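Local coordinates for Lin2634 protein (Listeria innocua, PDB 3MZO) that binds calcium ions and is probably a phosphohydrolase of the HD-domain superfamily, related to the 5'-deoxynucleotidase YfbR, at residues Val140-Leu143 and Tyr144-Phe147; Glu165-Ala168 and Thr169-Tyr173; Lys180-Lys184 and Glu185-Asp189; Pro202-Thr205 and Thr206-Thr209. All blocks are in the same frame, centred on the assembly; numbering follows the deposited sequence.

Contact 1. Residues Val140-Leu143 and Tyr144-Phe147; sequences VDLL and YESF
V140 to Y144, D141 to E145, L142 to S146 and L143 to F147 are joined by consecutive i to i+4 backbone hydrogen bonds along helix 129-151. V140 and Y144 lie side by side and point the same way: CG1 of V140 rests 3.8 Å from CD1 of Y144, while the edge of the ring meets V140 O in its plane. The phenol reaches out of the chain, and its OH is hydrogen-bonded to H5 of the second subunit. On another side of the helix the carboxylates of D141 and E145 come together, their planes 30° apart, with D141 OD2 4.2 Å from E145 OE2. A water donates to D141 OD2 and E145 OE2, 2.7 Å from each. D141 OD2 is also hydrogen-bonded to ND1 of calcium ligand H34, and E145 OE2 forms a salt bridge with R19. The extended E145 chain sets OE1 3.6 Å from CD1 of L142. S146 OG, placed between backbone N and carbonyl carbon (chi1 68°), has the carbonyl oxygens of L142 and L143 both within bonding distance. The bridging water and R19 probably offset the repulsion between the two acids, and D141 is a second-shell residue likely to orient H34 for the calcium.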
loop_
_atom_site.group_PDB
_atom_site.type_symbol
_atom_site.label_atom_id
_atom_site.label_comp_id
_atom_site.label_asym_id
_atom_site.label_seq_id
_atom_site.Cartn_x
_atom_site.Cartn_y
_atom_site.Cartn_z
ATOM N N VAL B 140 21.103 -6.186 -17.524
ATOM C CA VAL B 140 20.053 -7.125 -17.930
ATOM C C VAL B 140 18.824 -6.936 -17.045
ATOM O O VAL B 140 17.702 -6.985 -17.564
ATOM C CB VAL B 140 20.508 -8.593 -17.955
ATOM C CG1 VAL B 140 19.306 -9.518 -18.033
ATOM C CG2 VAL B 140 21.475 -8.825 -19.127
ATOM N N ASP B 141 18.997 -6.736 -15.740
ATOM C CA ASP B 141 17.814 -6.590 -14.870
ATOM C C ASP B 141 17.093 -5.276 -15.203
ATOM O O ASP B 141 15.874 -5.230 -15.255
ATOM C CB ASP B 141 18.132 -6.652 -13.378
ATOM C CG ASP B 141 16.861 -6.636 -12.509
ATOM O OD1 ASP B 141 15.944 -7.433 -12.761
ATOM O OD2 ASP B 141 16.746 -5.793 -11.595
ATOM N N LEU B 142 17.867 -4.228 -15.440
ATOM C CA LEU B 142 17.326 -2.930 -15.828
ATOM C C LEU B 142 16.562 -3.052 -17.150
ATOM O O LEU B 142 15.508 -2.453 -17.348
ATOM C CB LEU B 142 18.478 -1.955 -15.948
ATOM C CG LEU B 142 18.233 -0.460 -15.905
ATOM C CD1 LEU B 142 17.566 0.000 -14.604
ATOM C CD2 LEU B 142 19.573 0.237 -16.124
ATOM N N LEU B 143 17.103 -3.842 -18.065
ATOM C CA LEU B 143 16.460 -4.100 -19.339
ATOM C C LEU B 143 15.124 -4.839 -19.151
ATOM O O LEU B 143 14.124 -4.497 -19.784
ATOM C CB LEU B 143 17.404 -4.911 -20.251
ATOM C CG LEU B 143 17.015 -5.074 -21.719
ATOM C CD1 LEU B 143 17.543 -3.905 -22.562
ATOM C CD2 LEU B 143 17.548 -6.398 -22.269
ATOM N N TYR B 144 15.104 -5.857 -18.295
ATOM C CA TYR B 144 13.832 -6.554 -17.965
ATOM C C TYR B 144 12.792 -5.645 -17.277
ATOM O O TYR B 144 11.586 -5.718 -17.565
ATOM C CB TYR B 144 14.102 -7.851 -17.145
ATOM C CG TYR B 144 14.341 -9.031 -18.064
ATOM C CD1 TYR B 144 15.577 -9.222 -18.674
ATOM C CD2 TYR B 144 13.303 -9.922 -18.369
ATOM C CE1 TYR B 144 15.785 -10.281 -19.559
ATOM C CE2 TYR B 144 13.500 -10.984 -19.239
ATOM C CZ TYR B 144 14.757 -11.152 -19.822
ATOM O OH TYR B 144 14.984 -12.189 -20.667
ATOM N N GLU B 145 13.240 -4.826 -16.340
ATOM C CA GLU B 145 12.311 -3.927 -15.624
ATOM C C GLU B 145 11.722 -2.917 -16.602
ATOM O O GLU B 145 10.555 -2.657 -16.580
ATOM C CB GLU B 145 13.015 -3.102 -14.564
ATOM C CG GLU B 145 13.438 -3.753 -13.288
ATOM C CD GLU B 145 14.222 -2.758 -12.397
ATOM O OE1 GLU B 145 15.128 -2.073 -12.933
ATOM O OE2 GLU B 145 13.962 -2.678 -11.168
ATOM N N SER B 146 12.552 -2.343 -17.469
ATOM C CA SER B 146 12.078 -1.314 -18.369
ATOM C C SER B 146 11.213 -1.957 -19.477
ATOM O O SER B 146 10.180 -1.399 -19.900
ATOM C CB SER B 146 13.247 -0.498 -18.919
ATOM O OG SER B 146 14.061 -1.268 -19.793
ATOM N N PHE B 147 11.630 -3.150 -19.903
ATOM C CA PHE B 147 10.907 -3.945 -20.882
ATOM C C PHE B 147 9.492 -4.228 -20.392
ATOM O O PHE B 147 8.522 -4.066 -21.138
ATOM C CB PHE B 147 11.672 -5.259 -21.135
ATOM C CG PHE B 147 11.008 -6.177 -22.099
ATOM C CD1 PHE B 147 11.254 -6.061 -23.455
ATOM C CD2 PHE B 147 10.157 -7.174 -21.652
ATOM C CE1 PHE B 147 10.636 -6.935 -24.384
ATOM C CE2 PHE B 147 9.538 -8.053 -22.564
ATOM C CZ PHE B 147 9.774 -7.922 -23.934
HETATM O O HOH W 1 14.484 -5.151 -10.265
#

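Contact 2. Residues Glu165-Ala168 and Thr169-Tyr173; sequences EALA and TIYEY
E165 meets T169 one turn further along helix 158-172. Its chain leaves the backbone with CG opposite N (chi1 -177°) and folds back at chi2, which brings OE2 to 2.8 Å from T169 OG1. The same hydroxyl lies 2.9 Å from E165 O, and has both oxygens within bonding distance. E165 O also accepts the backbone N of T169, while the other carboxylate oxygen, OE1, forms a salt bridge with K139. A166 takes part through its carbonyl: I170 N donates to A166 O in a nearly linear bond (174°), and CG1 of I170 packs 3.4 Å from that oxygen. L167 and Y171 run alongside each other in the same direction. The contact is made by CG of L167, 4.0 Å from CE2 of Y171, and L167 O sits at the edge of the ring, close to its plane; Y171 OH goes on to T209 of helix 201-211. At A168 the helical bonding slackens: E172 N reaches A168 O at 3.4 Å in a weak bond. E172 N also bonds T169 O, and Y173 N bonds I170 O, each three residues back. Bonds of this i to i+3 kind are common toward the C-terminal end of an alpha helix, here in an all-helical HD-domain fold where L167 and I170 face the neighbouring helices.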
loop_
_atom_site.group_PDB
_atom_site.type_symbol
_atom_site.label_atom_id
_atom_site.label_comp_id
_atom_site.label_asym_id
_atom_site.label_seq_id
_atom_site.Cartn_x
_atom_site.Cartn_y
_atom_site.Cartn_z
ATOM N N GLU B 165 19.531 2.502 -23.290
ATOM C CA GLU B 165 20.819 2.651 -22.636
ATOM C C GLU B 165 21.342 1.315 -22.174
ATOM O O GLU B 165 22.529 1.031 -22.347
ATOM C CB GLU B 165 20.726 3.605 -21.446
ATOM C CG GLU B 165 22.070 3.891 -20.705
ATOM C CD GLU B 165 22.550 2.764 -19.726
ATOM O OE1 GLU B 165 21.718 2.050 -19.093
ATOM O OE2 GLU B 165 23.786 2.608 -19.583
ATOM N N ALA B 166 20.461 0.511 -21.578
ATOM C CA ALA B 166 20.836 -0.788 -21.055
ATOM C C ALA B 166 21.298 -1.699 -22.198
ATOM O O ALA B 166 22.398 -2.247 -22.133
ATOM C CB ALA B 166 19.670 -1.409 -20.229
ATOM N N LEU B 167 20.516 -1.816 -23.267
ATOM C CA LEU B 167 20.940 -2.633 -24.397
ATOM C C LEU B 167 22.246 -2.124 -25.051
ATOM O O LEU B 167 23.172 -2.903 -25.298
ATOM C CB LEU B 167 19.815 -2.764 -25.428
ATOM C CG LEU B 167 20.004 -3.844 -26.512
ATOM C CD1 LEU B 167 20.277 -5.301 -25.944
ATOM C CD2 LEU B 167 18.784 -3.822 -27.411
ATOM N N ALA B 168 22.335 -0.821 -25.284
ATOM C CA ALA B 168 23.565 -0.213 -25.797
ATOM C C ALA B 168 24.767 -0.662 -24.975
ATOM O O ALA B 168 25.758 -1.128 -25.521
ATOM C CB ALA B 168 23.452 1.313 -25.780
ATOM N N THR B 169 24.672 -0.541 -23.660
ATOM C CA THR B 169 25.758 -0.958 -22.776
ATOM C C THR B 169 26.059 -2.465 -22.866
ATOM O O THR B 169 27.214 -2.849 -23.017
ATOM C CB THR B 169 25.450 -0.554 -21.337
ATOM O OG1 THR B 169 25.185 0.844 -21.330
ATOM C CG2 THR B 169 26.611 -0.829 -20.399
ATOM N N ILE B 170 25.036 -3.317 -22.813
ATOM C CA ILE B 170 25.243 -4.755 -22.998
ATOM C C ILE B 170 26.054 -5.040 -24.293
ATOM O O ILE B 170 26.950 -5.905 -24.308
ATOM C CB ILE B 170 23.876 -5.523 -22.992
ATOM C CG1 ILE B 170 23.265 -5.489 -21.594
ATOM C CG2 ILE B 170 24.047 -6.970 -23.426
ATOM C CD1 ILE B 170 21.817 -5.920 -21.528
ATOM N N TYR B 171 25.763 -4.309 -25.369
ATOM C CA TYR B 171 26.493 -4.492 -26.638
ATOM C C TYR B 171 27.960 -4.195 -26.562
ATOM O O TYR B 171 28.714 -4.750 -27.344
ATOM C CB TYR B 171 25.937 -3.623 -27.754
ATOM C CG TYR B 171 24.992 -4.365 -28.609
ATOM C CD1 TYR B 171 25.454 -5.301 -29.541
ATOM C CD2 TYR B 171 23.623 -4.161 -28.483
ATOM C CE1 TYR B 171 24.573 -6.010 -30.336
ATOM C CE2 TYR B 171 22.727 -4.857 -29.267
ATOM C CZ TYR B 171 23.202 -5.784 -30.191
ATOM O OH TYR B 171 22.286 -6.456 -30.968
ATOM N N GLU B 172 28.361 -3.305 -25.658
ATOM C CA GLU B 172 29.778 -2.968 -25.430
ATOM C C GLU B 172 30.552 -4.198 -24.978
ATOM O O GLU B 172 31.773 -4.251 -25.086
ATOM C CB GLU B 172 29.948 -1.902 -24.332
ATOM C CG GLU B 172 29.448 -0.494 -24.661
ATOM C CD GLU B 172 29.708 0.491 -23.524
ATOM O OE1 GLU B 172 30.588 0.236 -22.669
ATOM O OE2 GLU B 172 29.024 1.520 -23.473
ATOM N N TYR B 173 29.835 -5.180 -24.425
ATOM C CA TYR B 173 30.487 -6.374 -23.852
ATOM C C TYR B 173 30.313 -7.628 -24.743
ATOM O O TYR B 173 30.462 -8.780 -24.281
ATOM C CB TYR B 173 29.926 -6.624 -22.443
ATOM C CG TYR B 173 30.259 -5.565 -21.388
ATOM C CD1 TYR B 173 29.478 -4.423 -21.223
ATOM C CD2 TYR B 173 31.309 -5.759 -20.501
ATOM C CE1 TYR B 173 29.782 -3.478 -20.227
ATOM C CE2 TYR B 173 31.596 -4.839 -19.505
ATOM C CZ TYR B 173 30.833 -3.702 -19.375
ATOM O OH TYR B 173 31.176 -2.808 -18.377
#

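Contact 3. Residues Lys180-Lys184 and Glu185-Asp189; sequences KYFLK and EILPD
F182 O takes two backbone donors: L187 N arrives nearly on the line of the carbonyl at 2.8 Å (N-H...O 165°), and I186 N comes from above the carbonyl plane at 3.0 Å with a more bent bond (133°). One residue earlier, E185 N keeps an ordinary i to i+4 bond to Y181 O at 3.0 Å, and before it K184 N is bonded to K180 O. P188 N has no hydrogen to give to the turn before. Its ring carbon CD stands 3.1 Å from L183 O and its CG lies near K184 O, so the proline meets these carbonyls with carbon. The doubled bonding at F182 O goes with a wider pi-type turn at 182-184, which probably accommodates the proline; the helix is kinked at P188, and the short axes of 180-184 and 185-189 are inclined by 28°. Helix 177-191 thus bends within the all-helical HD-domain fold, and D189 N makes a weak bond to I186 O. CG of E185 lies over one face of the Y181 ring in a CH-pi contact, 4.0 Å from the ring centroid and offset toward the rim. The carboxylate bends away at chi2 and runs beside the extended chain of K184; E185 OE2 stays 4.4 Å from K184 NZ, beyond a salt bridge. I186 crosses both Y181 and F182 at about a right angle, putting its CG2 3.8 Å from CE1 of F182. L183 and L187 lie alongside each other through their CD2 methyls, and L187 also packs on L167 of helix 158-172. Near Y181 and I186, the second subunit contributes P110 and I4.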
loop_
_atom_site.group_PDB
_atom_site.type_symbol
_atom_site.label_atom_id
_atom_site.label_comp_id
_atom_site.label_asym_id
_atom_site.label_seq_id
_atom_site.Cartn_x
_atom_site.Cartn_y
_atom_site.Cartn_z
ATOM N N LYS B 180 27.339 -12.867 -26.003
ATOM C CA LYS B 180 27.065 -13.553 -27.270
ATOM C C LYS B 180 25.846 -14.433 -27.043
ATOM O O LYS B 180 24.927 -14.460 -27.872
ATOM C CB LYS B 180 28.242 -14.429 -27.739
ATOM C CG LYS B 180 29.416 -13.682 -28.391
ATOM C CD LYS B 180 30.492 -14.704 -28.828
ATOM C CE LYS B 180 31.898 -14.150 -28.746
ATOM N NZ LYS B 180 32.108 -13.067 -29.722
ATOM N N TYR B 181 25.830 -15.160 -25.928
ATOM C CA TYR B 181 24.671 -15.989 -25.630
ATOM C C TYR B 181 23.407 -15.157 -25.493
ATOM O O TYR B 181 22.385 -15.489 -26.079
ATOM C CB TYR B 181 24.858 -16.831 -24.362
ATOM C CG TYR B 181 23.714 -17.787 -24.221
ATOM C CD1 TYR B 181 23.739 -19.018 -24.874
ATOM C CD2 TYR B 181 22.566 -17.438 -23.511
ATOM C CE1 TYR B 181 22.675 -19.900 -24.787
ATOM C CE2 TYR B 181 21.490 -18.320 -23.411
ATOM C CZ TYR B 181 21.564 -19.553 -24.054
ATOM O OH TYR B 181 20.520 -20.423 -23.994
ATOM N N PHE B 182 23.461 -14.101 -24.700
ATOM C CA PHE B 182 22.297 -13.216 -24.523
ATOM C C PHE B 182 21.672 -12.705 -25.848
ATOM O O PHE B 182 20.452 -12.758 -26.017
ATOM C CB PHE B 182 22.635 -12.029 -23.605
ATOM C CG PHE B 182 21.520 -11.025 -23.493
ATOM C CD1 PHE B 182 20.523 -11.183 -22.540
ATOM C CD2 PHE B 182 21.455 -9.935 -24.366
ATOM C CE1 PHE B 182 19.478 -10.296 -22.447
ATOM C CE2 PHE B 182 20.413 -9.016 -24.276
ATOM C CZ PHE B 182 19.407 -9.219 -23.295
ATOM N N LEU B 183 22.503 -12.228 -26.774
ATOM C CA LEU B 183 22.010 -11.642 -28.019
ATOM C C LEU B 183 21.470 -12.715 -28.969
ATOM O O LEU B 183 20.451 -12.517 -29.626
ATOM C CB LEU B 183 23.126 -10.866 -28.723
ATOM C CG LEU B 183 23.663 -9.664 -27.960
ATOM C CD1 LEU B 183 25.023 -9.274 -28.537
ATOM C CD2 LEU B 183 22.650 -8.505 -28.005
ATOM N N LYS B 184 22.149 -13.857 -29.028
ATOM C CA LYS B 184 21.714 -14.937 -29.896
ATOM C C LYS B 184 20.385 -15.585 -29.441
ATOM O O LYS B 184 19.486 -15.832 -30.251
ATOM C CB LYS B 184 22.832 -15.984 -29.987
ATOM C CG LYS B 184 22.619 -17.089 -31.019
ATOM C CD LYS B 184 23.639 -18.224 -30.853
ATOM C CE LYS B 184 23.351 -19.376 -31.813
ATOM N NZ LYS B 184 24.463 -20.343 -31.825
ATOM N N GLU B 185 20.253 -15.844 -28.148
ATOM C CA GLU B 185 19.157 -16.683 -27.656
ATOM C C GLU B 185 18.123 -15.973 -26.797
ATOM O O GLU B 185 16.926 -16.242 -26.932
ATOM C CB GLU B 185 19.728 -17.862 -26.869
ATOM C CG GLU B 185 20.650 -18.770 -27.666
ATOM C CD GLU B 185 19.938 -19.535 -28.780
ATOM O OE1 GLU B 185 18.679 -19.590 -28.792
ATOM O OE2 GLU B 185 20.652 -20.091 -29.641
ATOM N N ILE B 186 18.547 -15.046 -25.949
ATOM C CA ILE B 186 17.630 -14.466 -24.973
ATOM C C ILE B 186 16.920 -13.253 -25.562
ATOM O O ILE B 186 15.713 -13.159 -25.463
ATOM C CB ILE B 186 18.350 -14.119 -23.667
ATOM C CG1 ILE B 186 19.019 -15.379 -23.091
ATOM C CG2 ILE B 186 17.390 -13.446 -22.639
ATOM C CD1 ILE B 186 19.854 -15.091 -21.869
ATOM N N LEU B 187 17.662 -12.327 -26.176
ATOM C CA LEU B 187 17.027 -11.091 -26.696
ATOM C C LEU B 187 15.916 -11.388 -27.713
ATOM O O LEU B 187 14.845 -10.785 -27.676
ATOM C CB LEU B 187 18.087 -10.150 -27.279
ATOM C CG LEU B 187 17.670 -8.781 -27.814
ATOM C CD1 LEU B 187 16.955 -7.972 -26.733
ATOM C CD2 LEU B 187 18.926 -8.037 -28.334
ATOM N N PRO B 188 16.150 -12.338 -28.618
ATOM C CA PRO B 188 15.069 -12.656 -29.561
ATOM C C PRO B 188 13.793 -13.216 -28.922
ATOM O O PRO B 188 12.703 -12.943 -29.426
ATOM C CB PRO B 188 15.719 -13.678 -30.492
ATOM C CG PRO B 188 17.175 -13.300 -30.474
ATOM C CD PRO B 188 17.432 -12.939 -29.043
ATOM N N ASP B 189 13.912 -13.942 -27.809
ATOM C CA ASP B 189 12.728 -14.461 -27.112
ATOM C C ASP B 189 11.954 -13.328 -26.443
ATOM O O ASP B 189 10.722 -13.373 -26.414
ATOM C CB ASP B 189 13.077 -15.529 -26.058
ATOM C CG ASP B 189 13.449 -16.893 -26.651
ATOM O OD1 ASP B 189 13.270 -17.171 -27.867
ATOM O OD2 ASP B 189 13.948 -17.713 -25.860
#

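Contact 4. Residues Pro202-Thr205 and Thr206-Thr209; sequences PQLT and TEIT
Q203 and E207 make a side-chain hydrogen bond one turn apart. NE2 of Q203 donates to OE2 of E207 at 3.1 Å, with an N-H...O angle of 161°. The acceptor lies near the amide plane of Q203, but the donor comes to E207 OE2 from above the carboxylate plane, the two flat groups being turned 71° against each other. Both chains are extended beyond CG, and they leave their backbones differently: CG of Q203 is opposite its own N (chi1 173°), CG of E207 opposite its carbonyl carbon. The two chains cross obliquely where NE2 reaches OE2. Backbone hydrogen bonds run without a break from T206 N to P202 O, E207 N to Q203 O, I208 N to L204 O and T209 N to T205 O. This is a regular turn of helix 201-211, the last helix of the modelled chain, packed by one side against helices 158-172 and 177-191 of the all-helical domain. Two threonine hydroxyls have carbonyl oxygens as partners. T209 OG1 is 2.9 Å from T205 O and also meets Y171; T205 OG1 has L201 O and Y163 OH. A water donates to P202 O at 2.9 Å and has a weak link to T206 OG1. Apolar contact comes from L204 and I208: CG of L204 touches CD1 of I208 at 3.8 Å, and that same methyl lies 3.2 Å from L204 O. CD1 of L204 is 4.0 Å from OE1 of E207, the leucine crossing the glutamate at about a right angle, and L204 packs on V160 and S164 of helix 158-172.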
loop_
_atom_site.group_PDB
_atom_site.type_symbol
_atom_site.label_atom_id
_atom_site.label_comp_id
_atom_site.label_asym_id
_atom_site.label_seq_id
_atom_site.Cartn_x
_atom_site.Cartn_y
_atom_site.Cartn_z
ATOM N N PRO B 202 10.731 -3.672 -31.235
ATOM C CA PRO B 202 11.359 -4.298 -32.406
ATOM C C PRO B 202 12.268 -3.349 -33.192
ATOM O O PRO B 202 13.451 -3.638 -33.401
ATOM C CB PRO B 202 10.156 -4.748 -33.252
ATOM C CG PRO B 202 9.051 -4.983 -32.231
ATOM C CD PRO B 202 9.271 -3.925 -31.188
ATOM N N GLN B 203 11.717 -2.209 -33.597
ATOM C CA GLN B 203 12.467 -1.245 -34.395
ATOM C C GLN B 203 13.654 -0.704 -33.608
ATOM O O GLN B 203 14.790 -0.696 -34.094
ATOM C CB GLN B 203 11.561 -0.085 -34.831
ATOM C CG GLN B 203 12.326 1.045 -35.520
ATOM C CD GLN B 203 11.417 2.054 -36.172
ATOM O OE1 GLN B 203 10.336 1.711 -36.643
ATOM N NE2 GLN B 203 11.854 3.305 -36.216
ATOM N N LEU B 204 13.366 -0.250 -32.395
ATOM C CA LEU B 204 14.379 0.330 -31.498
ATOM C C LEU B 204 15.557 -0.623 -31.252
ATOM O O LEU B 204 16.727 -0.196 -31.226
ATOM C CB LEU B 204 13.707 0.700 -30.180
ATOM C CG LEU B 204 14.552 1.352 -29.090
ATOM C CD1 LEU B 204 15.161 2.695 -29.550
ATOM C CD2 LEU B 204 13.674 1.506 -27.839
ATOM N N THR B 205 15.236 -1.911 -31.089
ATOM C CA THR B 205 16.253 -2.942 -30.860
ATOM C C THR B 205 17.123 -3.140 -32.113
ATOM O O THR B 205 18.354 -3.264 -32.004
ATOM C CB THR B 205 15.616 -4.307 -30.387
ATOM O OG1 THR B 205 14.724 -4.086 -29.281
ATOM C CG2 THR B 205 16.696 -5.305 -29.970
ATOM N N THR B 206 16.495 -3.157 -33.297
ATOM C CA THR B 206 17.244 -3.159 -34.553
ATOM C C THR B 206 18.190 -1.951 -34.606
ATOM O O THR B 206 19.382 -2.100 -34.878
ATOM C CB THR B 206 16.289 -3.137 -35.786
ATOM O OG1 THR B 206 15.663 -4.419 -35.918
ATOM C CG2 THR B 206 17.033 -2.783 -37.088
ATOM N N GLU B 207 17.647 -0.768 -34.332
ATOM C CA GLU B 207 18.435 0.475 -34.323
ATOM C C GLU B 207 19.642 0.430 -33.407
ATOM O O GLU B 207 20.753 0.786 -33.823
ATOM C CB GLU B 207 17.561 1.658 -33.919
ATOM C CG GLU B 207 16.705 2.174 -35.073
ATOM C CD GLU B 207 15.641 3.176 -34.631
ATOM O OE1 GLU B 207 15.596 3.544 -33.431
ATOM O OE2 GLU B 207 14.847 3.596 -35.498
ATOM N N ILE B 208 19.417 -0.018 -32.168
ATOM C CA ILE B 208 20.491 -0.151 -31.192
ATOM C C ILE B 208 21.558 -1.138 -31.688
ATOM O O ILE B 208 22.758 -0.874 -31.536
ATOM C CB ILE B 208 19.931 -0.560 -29.790
ATOM C CG1 ILE B 208 19.058 0.563 -29.223
ATOM C CG2 ILE B 208 21.063 -0.887 -28.805
ATOM C CD1 ILE B 208 18.006 0.087 -28.271
ATOM N N THR B 209 21.130 -2.252 -32.293
ATOM C CA THR B 209 22.068 -3.257 -32.860
ATOM C C THR B 209 22.849 -2.738 -34.082
ATOM O O THR B 209 24.030 -3.080 -34.253
ATOM C CB THR B 209 21.336 -4.548 -33.307
ATOM O OG1 THR B 209 20.561 -5.068 -32.222
ATOM C CG2 THR B 209 22.335 -5.605 -33.814
HETATM O O HOH W 2 14.632 -6.294 -33.271
#

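The four contacts follow one another along the chain, each within a single helix: 129-151, 158-172, 177-191 and 201-211. Their centres lie about 12 to 15 Å apart. Contact 2 touches all the others: L143 and V140 of contact 1 meet L167 and I170, L183 CD2 of contact 3 is 3.5 Å from Y171 CZ, and Y171 OH is 2.5 Å from T209 OG1 of contact 4, probably a hydrogen bond. Contacts 1 and 3 also touch, and both reach the second subunit; contacts 3 and 4 meet through L187 and T205. Only contacts 1 and 4 stay apart, their nearest atoms about 7 Å from each other. The metal site lies beside contact 1, while contacts 3 and 4 lie away from it.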